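Local coordinates for protein MerB2 (Bacillus megaterium, PDB 5C17) that binds mercury(II) and probably acts as an alkylmercury lyase that splits the carbon-mercury bond of organomercurials, at residues Leu107-Ala112 / Asn202-Phe207; Val23-Thr28 / Thr48-Lys53; Pro86-Ile91 / His120-Tyr125; Gln37-Ser42 / Gln74-Ala79. One frame throughout, in Å; residues are numbered along the deposited sequence. Where two conformers were deposited one is given.

Contact 1: residues Leu107-Ala112 / Asn202-Phe207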
loop_
_atom_site.group_PDB
_atom_site.type_symbol
_atom_site.label_atom_id
_atom_site.label_comp_id
_atom_site.label_asym_id
_atom_site.label_seq_id
_atom_site.Cartn_x
_atom_site.Cartn_y
_atom_site.Cartn_z
ATOM N N LEU A 107 -6.340 -4.322 -0.450
ATOM C CA LEU A 107 -7.686 -4.015 -0.923
ATOM C C LEU A 107 -7.725 -2.682 -1.662
ATOM O O LEU A 107 -8.333 -2.567 -2.737
ATOM C CB LEU A 107 -8.657 -4.045 0.256
ATOM C CG LEU A 107 -8.911 -5.469 0.782
ATOM C CD1 LEU A 107 -9.494 -5.445 2.156
ATOM C CD2 LEU A 107 -9.804 -6.271 -0.145
ATOM N N GLU A 108 -7.067 -1.664 -1.123
ATOM C CA GLU A 108 -7.105 -0.383 -1.814
ATOM C C GLU A 108 -6.440 -0.459 -3.183
ATOM O O GLU A 108 -6.853 0.258 -4.088
ATOM C CB GLU A 108 -6.570 0.755 -0.955
ATOM C CG GLU A 108 -5.122 0.977 -1.032
ATOM C CD GLU A 108 -4.652 2.185 -0.241
ATOM O OE1 GLU A 108 -5.453 2.778 0.510
ATOM O OE2 GLU A 108 -3.469 2.539 -0.374
ATOM N N LEU A 109 -5.453 -1.335 -3.355
ATOM C CA LEU A 109 -4.826 -1.482 -4.665
ATOM C C LEU A 109 -5.790 -2.087 -5.691
ATOM O O LEU A 109 -5.702 -1.785 -6.876
ATOM C CB LEU A 109 -3.534 -2.291 -4.550
ATOM C CG LEU A 109 -2.376 -1.586 -3.848
ATOM C CD1 LEU A 109 -1.269 -2.569 -3.514
ATOM C CD2 LEU A 109 -1.841 -0.445 -4.695
ATOM N N SER A 110 -6.694 -2.950 -5.253
ATOM C CA SER A 110 -7.696 -3.512 -6.151
ATOM C C SER A 110 -8.515 -2.385 -6.770
ATOM O O SER A 110 -8.729 -2.325 -7.985
ATOM C CB SER A 110 -8.615 -4.483 -5.397
ATOM O OG SER A 110 -9.662 -4.952 -6.229
ATOM N N THR A 111 -8.970 -1.477 -5.917
ATOM C CA THR A 111 -9.755 -0.337 -6.351
ATOM C C THR A 111 -8.924 0.596 -7.209
ATOM O O THR A 111 -9.355 1.011 -8.288
ATOM C CB THR A 111 -10.294 0.401 -5.130
ATOM O OG1 THR A 111 -11.093 -0.518 -4.387
ATOM C CG2 THR A 111 -11.113 1.626 -5.533
ATOM N N ALA A 112 -7.717 0.918 -6.756
ATOM C CA ALA A 112 -6.892 1.890 -7.465
ATOM C C ALA A 112 -6.491 1.395 -8.856
ATOM O O ALA A 112 -6.437 2.173 -9.803
ATOM C CB ALA A 112 -5.663 2.229 -6.639
ATOM N N ASN A 202 -10.183 4.817 -3.659
ATOM C CA ASN A 202 -10.683 6.054 -4.256
ATOM C C ASN A 202 -9.709 7.206 -4.031
ATOM O O ASN A 202 -9.381 7.956 -4.956
ATOM C CB ASN A 202 -12.032 6.455 -3.640
ATOM C CG ASN A 202 -13.181 5.557 -4.066
ATOM O OD1 ASN A 202 -13.054 4.752 -4.975
ATOM N ND2 ASN A 202 -14.329 5.710 -3.404
ATOM N N GLU A 203 -9.234 7.324 -2.801
ATOM C CA GLU A 203 -8.378 8.423 -2.417
ATOM C C GLU A 203 -6.963 8.229 -2.988
ATOM O O GLU A 203 -6.302 9.193 -3.352
ATOM C CB GLU A 203 -8.371 8.573 -0.894
ATOM C CG GLU A 203 -9.607 9.312 -0.342
ATOM C CD GLU A 203 -10.874 8.457 -0.250
ATOM O OE1 GLU A 203 -11.956 9.052 -0.063
ATOM O OE2 GLU A 203 -10.804 7.209 -0.329
ATOM N N LEU A 204 -6.508 6.985 -3.077
ATOM C CA LEU A 204 -5.226 6.731 -3.717
ATOM C C LEU A 204 -5.289 7.132 -5.198
ATOM O O LEU A 204 -4.357 7.726 -5.727
ATOM C CB LEU A 204 -4.842 5.265 -3.589
ATOM C CG LEU A 204 -3.502 4.866 -4.210
ATOM C CD1 LEU A 204 -2.371 5.699 -3.648
ATOM C CD2 LEU A 204 -3.246 3.397 -3.963
ATOM N N LYS A 205 -6.385 6.803 -5.870
ATOM C CA LYS A 205 -6.561 7.207 -7.262
ATOM C C LYS A 205 -6.531 8.719 -7.434
ATOM O O LYS A 205 -5.913 9.234 -8.365
ATOM C CB LYS A 205 -7.878 6.701 -7.811
ATOM C CG LYS A 205 -7.881 5.305 -8.293
ATOM C CD LYS A 205 -9.324 4.820 -8.348
ATOM C CE LYS A 205 -9.616 3.846 -9.459
ATOM N NZ LYS A 205 -10.986 3.243 -9.272
ATOM N N LYS A 206 -7.210 9.425 -6.535
ATOM C CA LYS A 206 -7.209 10.881 -6.566
ATOM C C LYS A 206 -5.789 11.415 -6.358
ATOM O O LYS A 206 -5.376 12.335 -7.041
ATOM C CB LYS A 206 -8.158 11.432 -5.504
ATOM C CG LYS A 206 -8.176 12.941 -5.406
ATOM C CD LYS A 206 -8.886 13.570 -6.568
ATOM C CE LYS A 206 -9.097 15.066 -6.330
ATOM N NZ LYS A 206 -10.215 15.311 -5.364
ATOM N N PHE A 207 -5.053 10.836 -5.417
ATOM C CA PHE A 207 -3.678 11.247 -5.143
ATOM C C PHE A 207 -2.785 11.130 -6.379
ATOM O O PHE A 207 -1.936 11.986 -6.625
ATOM C CB PHE A 207 -3.126 10.386 -4.006
ATOM C CG PHE A 207 -1.678 10.605 -3.706
ATOM C CD1 PHE A 207 -1.231 11.776 -3.108
ATOM C CD2 PHE A 207 -0.756 9.624 -4.008
ATOM C CE1 PHE A 207 0.130 11.958 -2.832
ATOM C CE2 PHE A 207 0.586 9.788 -3.740
ATOM C CZ PHE A 207 1.039 10.952 -3.144
#

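Contact 2: residues Val23-Thr28 / Thr48-Lys53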
loop_
_atom_site.group_PDB
_atom_site.type_symbol
_atom_site.label_atom_id
_atom_site.label_comp_id
_atom_site.label_asym_id
_atom_site.label_seq_id
_atom_site.Cartn_x
_atom_site.Cartn_y
_atom_site.Cartn_z
ATOM N N VAL A 23 4.054 13.571 -8.652
ATOM C CA VAL A 23 2.986 12.742 -9.208
ATOM C C VAL A 23 3.382 12.105 -10.547
ATOM O O VAL A 23 3.197 10.908 -10.731
ATOM C CB VAL A 23 1.617 13.469 -9.266
ATOM C CG1 VAL A 23 0.593 12.627 -10.022
ATOM C CG2 VAL A 23 1.124 13.717 -7.860
ATOM N N PRO A 24 3.964 12.878 -11.491
ATOM C CA PRO A 24 4.425 12.208 -12.717
ATOM C C PRO A 24 5.392 11.042 -12.448
ATOM O O PRO A 24 5.285 9.970 -13.060
ATOM C CB PRO A 24 5.113 13.347 -13.496
ATOM C CG PRO A 24 4.366 14.576 -13.052
ATOM C CD PRO A 24 4.084 14.340 -11.580
ATOM N N ILE A 25 6.312 11.238 -11.513
ATOM C CA ILE A 25 7.291 10.214 -11.176
ATOM C C ILE A 25 6.645 9.015 -10.463
ATOM O O ILE A 25 6.880 7.869 -10.836
ATOM C CB ILE A 25 8.476 10.834 -10.394
ATOM C CG1 ILE A 25 9.324 11.680 -11.349
ATOM C CG2 ILE A 25 9.324 9.750 -9.718
ATOM C CD1 ILE A 25 10.290 12.613 -10.672
ATOM N N LEU A 26 5.793 9.290 -9.481
ATOM C CA LEU A 26 5.090 8.226 -8.770
ATOM C C LEU A 26 4.213 7.419 -9.708
ATOM O O LEU A 26 4.188 6.193 -9.621
ATOM C CB LEU A 26 4.250 8.765 -7.615
ATOM C CG LEU A 26 5.036 9.083 -6.348
ATOM C CD1 LEU A 26 4.185 9.905 -5.403
ATOM C CD2 LEU A 26 5.537 7.808 -5.649
ATOM N N ARG A 27 3.478 8.082 -10.609
ATOM C CA ARG A 27 2.658 7.337 -11.569
ATOM C C ARG A 27 3.518 6.395 -12.388
ATOM O O ARG A 27 3.198 5.220 -12.590
ATOM C CB ARG A 27 1.931 8.279 -12.522
ATOM C CG ARG A 27 0.796 9.070 -11.883
ATOM C CD ARG A 27 0.147 10.035 -12.899
ATOM N NE ARG A 27 -0.435 9.308 -14.015
ATOM C CZ ARG A 27 -1.630 8.745 -13.995
ATOM N NH1 ARG A 27 -2.421 8.858 -12.934
ATOM N NH2 ARG A 27 -2.023 8.046 -15.036
ATOM N N THR A 28 4.624 6.926 -12.894
ATOM C CA THR A 28 5.482 6.160 -13.766
ATOM C C THR A 28 6.015 4.928 -13.028
ATOM O O THR A 28 6.030 3.806 -13.564
ATOM C CB THR A 28 6.616 7.045 -14.327
ATOM O OG1 THR A 28 6.033 8.173 -15.007
ATOM C CG2 THR A 28 7.459 6.272 -15.299
ATOM N N THR A 48 9.725 10.189 -18.436
ATOM C CA THR A 48 9.043 11.390 -17.957
ATOM C C THR A 48 9.519 12.655 -18.666
ATOM O O THR A 48 8.797 13.654 -18.680
ATOM C CB THR A 48 9.207 11.644 -16.456
ATOM O OG1 THR A 48 10.564 11.966 -16.161
ATOM C CG2 THR A 48 8.741 10.462 -15.634
ATOM N N GLY A 49 10.746 12.645 -19.175
ATOM C CA GLY A 49 11.309 13.845 -19.758
ATOM C C GLY A 49 11.742 14.894 -18.746
ATOM O O GLY A 49 12.092 16.009 -19.121
ATOM N N ILE A 50 11.711 14.546 -17.460
ATOM C CA ILE A 50 12.085 15.467 -16.395
ATOM C C ILE A 50 13.614 15.555 -16.310
ATOM O O ILE A 50 14.303 14.581 -16.545
ATOM C CB ILE A 50 11.440 14.993 -15.065
ATOM C CG1 ILE A 50 9.912 15.047 -15.194
ATOM C CG2 ILE A 50 11.884 15.849 -13.887
ATOM C CD1 ILE A 50 9.161 14.389 -14.085
ATOM N N ASN A 51 14.118 16.738 -15.979
ATOM C CA ASN A 51 15.547 16.967 -15.806
ATOM C C ASN A 51 16.139 15.916 -14.881
ATOM O O ASN A 51 15.503 15.501 -13.913
ATOM C CB ASN A 51 15.803 18.366 -15.242
ATOM C CG ASN A 51 17.129 18.467 -14.514
ATOM O OD1 ASN A 51 17.191 18.337 -13.292
ATOM N ND2 ASN A 51 18.200 18.700 -15.264
ATOM N N THR A 52 17.362 15.490 -15.174
ATOM C CA THR A 52 17.961 14.387 -14.427
ATOM C C THR A 52 18.210 14.752 -12.961
ATOM O O THR A 52 18.077 13.895 -12.094
ATOM C CB THR A 52 19.255 13.846 -15.107
ATOM O OG1 THR A 52 20.302 14.798 -14.987
ATOM C CG2 THR A 52 18.996 13.561 -16.568
ATOM N N LYS A 53 18.527 16.010 -12.671
ATOM C CA LYS A 53 18.745 16.415 -11.283
ATOM C C LYS A 53 17.440 16.399 -10.493
ATOM O O LYS A 53 17.421 16.050 -9.315
ATOM C CB LYS A 53 19.416 17.788 -11.202
ATOM C CG LYS A 53 20.870 17.756 -11.682
ATOM C CD LYS A 53 21.605 19.054 -11.364
ATOM C CE LYS A 53 23.107 18.925 -11.611
ATOM N NZ LYS A 53 23.725 17.734 -10.928
#

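Contact 3: residues Pro86-Ile91 / His120-Tyr125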
loop_
_atom_site.group_PDB
_atom_site.type_symbol
_atom_site.label_atom_id
_atom_site.label_comp_id
_atom_site.label_asym_id
_atom_site.label_seq_id
_atom_site.Cartn_x
_atom_site.Cartn_y
_atom_site.Cartn_z
ATOM N N PRO A 86 8.640 -10.019 -2.372
ATOM C CA PRO A 86 7.694 -10.623 -1.424
ATOM C C PRO A 86 7.450 -9.851 -0.138
ATOM O O PRO A 86 8.320 -9.187 0.423
ATOM C CB PRO A 86 8.326 -11.978 -1.093
ATOM C CG PRO A 86 9.186 -12.272 -2.245
ATOM C CD PRO A 86 9.726 -10.954 -2.708
ATOM N N THR A 87 6.203 -9.975 0.308
ATOM C CA THR A 87 5.781 -9.569 1.634
ATOM C C THR A 87 4.835 -10.669 2.117
ATOM O O THR A 87 4.561 -11.628 1.403
ATOM C CB THR A 87 5.022 -8.245 1.626
ATOM O OG1 THR A 87 3.737 -8.465 1.043
ATOM C CG2 THR A 87 5.777 -7.169 0.849
ATOM N N THR A 88 4.289 -10.512 3.306
ATOM C CA THR A 88 3.292 -11.445 3.817
ATOM C C THR A 88 2.001 -11.394 2.995
ATOM O O THR A 88 1.229 -12.334 3.010
ATOM C CB THR A 88 2.988 -11.099 5.269
ATOM O OG1 THR A 88 4.159 -11.368 6.032
ATOM C CG2 THR A 88 1.821 -11.933 5.855
ATOM N N ASN A 89 1.771 -10.294 2.299
ATOM C CA ASN A 89 0.491 -10.039 1.649
ATOM C C ASN A 89 0.605 -10.230 0.157
ATOM O O ASN A 89 1.039 -9.342 -0.566
ATOM C CB ASN A 89 0.007 -8.636 1.988
ATOM C CG ASN A 89 0.243 -8.306 3.427
ATOM O OD1 ASN A 89 -0.308 -8.950 4.304
ATOM N ND2 ASN A 89 1.107 -7.346 3.684
ATOM N N GLN A 90 0.242 -11.424 -0.293
ATOM C CA GLN A 90 0.347 -11.794 -1.698
ATOM C C GLN A 90 -0.931 -11.418 -2.417
ATOM O O GLN A 90 -2.014 -11.689 -1.930
ATOM C CB GLN A 90 0.618 -13.297 -1.821
ATOM C CG GLN A 90 1.040 -13.744 -3.221
ATOM C CD GLN A 90 1.600 -15.172 -3.249
ATOM O OE1 GLN A 90 2.258 -15.618 -2.302
ATOM N NE2 GLN A 90 1.339 -15.889 -4.333
ATOM N N ILE A 91 -0.793 -10.769 -3.565
ATOM C CA ILE A 91 -1.948 -10.364 -4.355
ATOM C C ILE A 91 -1.799 -10.791 -5.803
ATOM O O ILE A 91 -0.829 -10.459 -6.471
ATOM C CB ILE A 91 -2.236 -8.857 -4.238
ATOM C CG1 ILE A 91 -1.040 -8.014 -4.669
ATOM C CG2 ILE A 91 -2.582 -8.533 -2.799
ATOM C CD1 ILE A 91 -1.358 -6.541 -4.760
ATOM N N HIS A 120 -3.825 -13.322 -0.351
ATOM C CA HIS A 120 -3.451 -14.280 0.684
ATOM C C HIS A 120 -2.576 -13.561 1.695
ATOM O O HIS A 120 -1.609 -12.896 1.325
ATOM C CB HIS A 120 -2.716 -15.492 0.100
ATOM C CG HIS A 120 -2.502 -16.601 1.085
ATOM N ND1 HIS A 120 -1.545 -16.546 2.072
ATOM C CD2 HIS A 120 -3.126 -17.796 1.235
ATOM C CE1 HIS A 120 -1.589 -17.655 2.793
ATOM N NE2 HIS A 120 -2.537 -18.433 2.301
ATOM N N SER A 121 -2.938 -13.704 2.965
ATOM C CA SER A 121 -2.207 -13.046 4.034
ATOM C C SER A 121 -2.257 -13.895 5.293
ATOM O O SER A 121 -2.565 -15.085 5.216
ATOM C CB SER A 121 -2.761 -11.642 4.266
ATOM O OG SER A 121 -1.950 -10.887 5.150
ATOM N N ARG A 122 -1.960 -13.279 6.430
ATOM C CA ARG A 122 -1.866 -13.982 7.712
ATOM C C ARG A 122 -2.488 -13.148 8.807
ATOM O O ARG A 122 -2.358 -11.938 8.810
ATOM C CB ARG A 122 -0.402 -14.234 8.092
ATOM C CG ARG A 122 0.343 -15.187 7.174
ATOM C CD ARG A 122 -0.007 -16.609 7.467
ATOM N NE ARG A 122 0.533 -17.517 6.467
ATOM C CZ ARG A 122 0.374 -18.834 6.499
ATOM N NH1 ARG A 122 -0.269 -19.399 7.519
ATOM N NH2 ARG A 122 0.856 -19.595 5.534
ATOM N N CYS A 123 -3.128 -13.810 9.768
ATOM C CA CYS A 123 -3.562 -13.132 10.981
ATOM C C CYS A 123 -2.330 -12.764 11.789
ATOM O O CYS A 123 -1.506 -13.620 12.095
ATOM C CB CYS A 123 -4.459 -14.034 11.829
ATOM S SG CYS A 123 -4.973 -13.301 13.403
ATOM N N ALA A 124 -2.205 -11.489 12.141
ATOM C CA ALA A 124 -1.054 -11.018 12.901
ATOM C C ALA A 124 -1.014 -11.600 14.308
ATOM O O ALA A 124 0.029 -11.548 14.964
ATOM C CB ALA A 124 -1.027 -9.508 12.958
ATOM N N TYR A 125 -2.126 -12.137 14.789
ATOM C CA TYR A 125 -2.133 -12.793 16.088
ATOM C C TYR A 125 -1.904 -14.296 15.967
ATOM O O TYR A 125 -0.916 -14.813 16.476
ATOM C CB TYR A 125 -3.402 -12.498 16.877
ATOM C CG TYR A 125 -3.278 -12.947 18.314
ATOM C CD1 TYR A 125 -2.323 -12.380 19.159
ATOM C CD2 TYR A 125 -4.091 -13.936 18.830
ATOM C CE1 TYR A 125 -2.185 -12.785 20.463
ATOM C CE2 TYR A 125 -3.962 -14.351 20.164
ATOM C CZ TYR A 125 -3.019 -13.760 20.970
ATOM O OH TYR A 125 -2.867 -14.166 22.285
HETATM O O HOH W 1 0.513 -14.915 2.321
#

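Contact 4: residues Gln37-Ser42 / Gln74-Ala79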
loop_
_atom_site.group_PDB
_atom_site.type_symbol
_atom_site.label_atom_id
_atom_site.label_comp_id
_atom_site.label_asym_id
_atom_site.label_seq_id
_atom_site.Cartn_x
_atom_site.Cartn_y
_atom_site.Cartn_z
ATOM N N GLN A 37 7.549 -4.734 -13.568
ATOM C CA GLN A 37 8.819 -4.215 -14.058
ATOM C C GLN A 37 9.459 -3.303 -13.023
ATOM O O GLN A 37 8.932 -2.236 -12.716
ATOM C CB GLN A 37 8.572 -3.449 -15.363
ATOM C CG GLN A 37 9.800 -2.760 -15.957
ATOM C CD GLN A 37 10.890 -3.735 -16.359
ATOM O OE1 GLN A 37 10.715 -4.537 -17.286
ATOM N NE2 GLN A 37 12.032 -3.675 -15.663
ATOM N N ALA A 38 10.620 -3.705 -12.513
ATOM C CA ALA A 38 11.409 -2.842 -11.649
ATOM C C ALA A 38 11.815 -1.595 -12.423
ATOM O O ALA A 38 11.942 -1.626 -13.662
ATOM C CB ALA A 38 12.625 -3.568 -11.144
ATOM N N VAL A 39 12.052 -0.512 -11.697
ATOM C CA VAL A 39 12.273 0.797 -12.291
ATOM C C VAL A 39 13.659 1.319 -11.953
ATOM O O VAL A 39 14.148 1.159 -10.844
ATOM C CB VAL A 39 11.193 1.797 -11.794
ATOM C CG1 VAL A 39 11.388 3.164 -12.406
ATOM C CG2 VAL A 39 9.805 1.270 -12.141
ATOM N N THR A 40 14.292 1.939 -12.935
ATOM C CA THR A 40 15.576 2.591 -12.734
ATOM C C THR A 40 15.459 4.079 -12.983
ATOM O O THR A 40 14.491 4.534 -13.590
ATOM C CB THR A 40 16.612 2.073 -13.703
ATOM O OG1 THR A 40 16.183 2.356 -15.040
ATOM C CG2 THR A 40 16.823 0.585 -13.535
ATOM N N GLU A 41 16.441 4.840 -12.505
ATOM C CA GLU A 41 16.388 6.277 -12.718
ATOM C C GLU A 41 16.513 6.621 -14.198
ATOM O O GLU A 41 15.875 7.564 -14.649
ATOM C CB GLU A 41 17.391 7.061 -11.864
ATOM C CG GLU A 41 17.001 7.157 -10.407
ATOM C CD GLU A 41 17.860 8.129 -9.601
ATOM O OE1 GLU A 41 18.277 9.198 -10.124
ATOM O OE2 GLU A 41 18.117 7.820 -8.424
ATOM N N SER A 42 17.309 5.865 -14.964
ATOM C CA SER A 42 17.385 6.120 -16.401
ATOM C C SER A 42 16.023 5.949 -17.049
ATOM O O SER A 42 15.645 6.747 -17.896
ATOM C CB SER A 42 18.394 5.229 -17.109
ATOM O OG SER A 42 18.088 3.864 -17.018
ATOM N N GLN A 74 19.701 -0.679 -5.627
ATOM C CA GLN A 74 19.010 0.591 -5.860
ATOM C C GLN A 74 17.940 0.594 -6.941
ATOM O O GLN A 74 17.311 1.620 -7.160
ATOM C CB GLN A 74 19.993 1.752 -6.075
ATOM C CG GLN A 74 20.919 1.950 -4.870
ATOM C CD GLN A 74 20.154 2.127 -3.559
ATOM O OE1 GLN A 74 19.545 3.172 -3.320
ATOM N NE2 GLN A 74 20.180 1.105 -2.710
ATOM N N LYS A 75 17.657 -0.535 -7.579
ATOM C CA LYS A 75 16.482 -0.559 -8.457
ATOM C C LYS A 75 15.222 -0.424 -7.612
ATOM O O LYS A 75 15.146 -0.936 -6.487
ATOM C CB LYS A 75 16.390 -1.834 -9.269
ATOM C CG LYS A 75 17.480 -1.969 -10.303
ATOM C CD LYS A 75 17.194 -3.132 -11.249
ATOM C CE LYS A 75 17.940 -3.012 -12.555
ATOM N NZ LYS A 75 18.782 -4.203 -12.811
ATOM N N ILE A 76 14.229 0.257 -8.167
ATOM C CA ILE A 76 12.976 0.515 -7.452
ATOM C C ILE A 76 12.005 -0.638 -7.687
ATOM O O ILE A 76 11.676 -0.967 -8.840
ATOM C CB ILE A 76 12.345 1.842 -7.921
ATOM C CG1 ILE A 76 13.309 3.014 -7.715
ATOM C CG2 ILE A 76 11.008 2.100 -7.198
ATOM C CD1 ILE A 76 12.953 4.238 -8.524
ATOM N N VAL A 77 11.547 -1.251 -6.597
ATOM C CA VAL A 77 10.766 -2.485 -6.673
ATOM C C VAL A 77 9.406 -2.384 -5.988
ATOM O O VAL A 77 8.633 -3.339 -5.992
ATOM C CB VAL A 77 11.546 -3.682 -6.082
ATOM C CG1 VAL A 77 12.765 -3.985 -6.952
ATOM C CG2 VAL A 77 11.962 -3.419 -4.617
ATOM N N GLY A 78 9.108 -1.237 -5.399
ATOM C CA GLY A 78 7.820 -1.049 -4.762
ATOM C C GLY A 78 7.455 0.412 -4.696
ATOM O O GLY A 78 8.343 1.270 -4.633
ATOM N N ALA A 79 6.152 0.696 -4.714
ATOM C CA ALA A 79 5.684 2.075 -4.614
ATOM C C ALA A 79 4.248 2.088 -4.111
ATOM O O ALA A 79 3.428 1.299 -4.580
ATOM C CB ALA A 79 5.754 2.769 -5.954
#

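Contact 1: residues Leu107-Ala112 / Asn202-Phe207
Two helices pack here at the side of the mercury site: helix 103-113 and the C-terminal helix 194-207. Leu204 reaches from the second onto Glu108, Leu109 and Ala112 of the first. The axes come within 8.4 Å and cross at -56°. CG of Leu204 is anti to its backbone N (chi1 -179°), which carries CD2 forward across the gap. Leu204 CD2 lies 3.8 Å from Ala112 CB and also meets Leu109 CD2. On another side, Leu204 CD2 sits 3.7 Å from Glu108 OE2. The Glu108 and Leu204 side chains cross at about a right angle. The side chain of Glu108 also lies about 4 Å from the bound dithiol at its nearest atoms, so Leu204 touches a residue that borders the ligand.

Lys205 lies over the last turn of helix 103-113. Lys205 CG is 3.7 Å from Ala112 CA. The chain then bends at chi3, and Lys205 NZ makes a weak hydrogen bond of 2.9 Å to Thr111 O. The C-terminal end of a helix carries partial negative charge, which would probably favour the ammonium there. Thr111 uses its two branches differently. Its OG1 bonds to Leu198 O on the facing helix. Thr111 CG2 touches Asn202 OD1 at 3.7 Å. Next to Leu204 in the chain, Glu203 packs on helix 5-17. A leucine lying between Glu108 and Ala112, four residues apart, at this crossing angle is consistent with ridges-into-grooves packing of two helices.

Contact 2: residues Val23-Thr28 / Thr48-Lys53
Ile50 puts its CD1 methyl against helix 22-34. Ile50 CD1 is 3.9 Å from Ile25 CG1 and 4.0 Å from Ile25 CD1. Ile50 CD1 also reaches Pro24 CB at 4.2 Å. The other point of contact is Thr48, whose CG2 lies 3.6 Å from Thr28 OG1. These two side chains meet methyl to hydroxyl. No hydrogen bond crosses the contact.

The threonines are fixed from behind. Thr28 OG1 stands beside its own backbone N (chi1 -57°) and turns back along the helix, giving a 2.8 Å hydrogen bond to Pro24 O. The hydroxyl is tilted 26° from the carbonyl plane. Thr28 N reaches the same oxygen from the opposite face, so Pro24 O is gripped twice. A valine here would take away the hydroxyl and would probably leave Pro24 O with only the backbone N of these two donors, the Thr48 methyl then losing the OG1 it meets.

Thr48 OG1 accepts from Ile50 N at 3.1 Å, in a nearly straight bond that makes an ST turn. The same hydroxyl bonds to Leu44 O one helical turn earlier. Its CG2 is thereby left facing Thr28. Gly49 has positive phi and lets the chain leave helix 41-48. Asn51 is the N-cap of helix 52-64 and its OD1 bonds to Thr54 N. Farther out, Val58 and Leu62 of helix 52-64 also pack on Ile25. A short turn between two helices, set against a third, is consistent with a helix-turn-helix, as in the winged-helix-like N-terminal region of MerB proteins.

Contact 3: residues Pro86-Ile91 / His120-Tyr125
Asn89 and Ser121 join side chain to side chain at the end of a strand pair, the least usual feature of this contact. Ser121 OG donates to Asn89 OD1 at 2.7 Å, in the carbonyl plane of the amide. With CG of Asn89 beside its backbone N (chi1 -42°), the amide is set between two partners: OD1 meets Ser121 OG and ND2 bonds to Ala100 O. Both ends are used, which should hold the amide against flipping. A leucine here would probably leave the Ser121 hydroxyl without its acceptor and cost Ala100 O one of its donors. The Asn89 side chain is about 8 Å from the mercury at its nearest atom.

Next to it, Gln90 and His120 form an antiparallel hydrogen-bonded pair. Gln90 N donates to His120 O and His120 N to Gln90 O, each at 2.9 Å. Asn89 CA adds a CA-H...O contact to His120 O. In the conformer given, a water oxygen lies 2.6 Å from His120 ND1, in plane at the ring edge. It donates to Thr88 O and so links the imidazole to the backbone at Thr88.

Farther along, Thr88 CG2 touches Arg122 CG at 3.8 Å, the two side chains crossing at about a right angle. The guanidinium of Arg122 bonds to Gly127 O. Thr87 OG1 accepts from Asn89 N in an ST turn. In the antiparallel sheet, strand 89-93 runs between 96-100 and 117-122. Strand 129-135 flanks 117-122 on its other side, and Tyr170 of strand 169-171 touches Ser121.

Contact 4: residues Gln37-Ser42 / Gln74-Ala79
Val39 and Ile76 face each other across a single antiparallel bridge in what is probably a winged-helix part of the fold. The bridge joins the segment before helix 41-48 to strand 76-79, which pairs with 68-70 in a hairpin that would be the wing. Val39 CB and Ile76 CB stand 4.0 Å apart. The backbones are tied by two nearly straight hydrogen bonds, Val39 N to Ile76 O at 2.9 Å and Ile76 N to Val39 O at 2.8 Å. CG1 of Ile76 lies beside its backbone N (chi1 -58°), and this branch passes 3.7 Å from Val39 O. Ile29 of helix 22-34 packs on Ile76.

On one flank, Thr40 and Lys75 run side by side, pointing the same way. Thr40 CG2 touches Lys75 CE at 3.9 Å. Thr40 is also the N-cap residue of helix 41-48, and its OG1 shares a hydrogen bond with Ser42 OG. On the other flank, Ala38 CB points toward strand 76-79 and meets Val77 CG1 at 4.2 Å. Val77 and Gly78 both face Val69, a classic beta bulge. Gln37 folds back on the chain: Gln37 NE2 donates to a lone pair of Ala38 O at 2.9 Å, with that oxygen in the amide plane.

Overall arrangement
From the N terminus, helix 22-34 opens contact 2 and the segment 37-42 opens contact 4. Contact 2 closes first, at 48-53, and contact 4 closes at 74-79, so the two cross. Together they bind three helices and a hairpin into one N-terminal unit. The chain then opens contact 3 at 86-91 and contact 1 at 107-112. Contact 3 closes at 120-125, and contact 1 only at 202-207, another crossing. Contact 3 joins sheet strands, and contact 1 brings the C-terminal helix back. Leu109 touches Ile91, joining contacts 1 and 3. Phe207 packs on Val23 and Leu26, so contact 1 also meets the N-terminal unit.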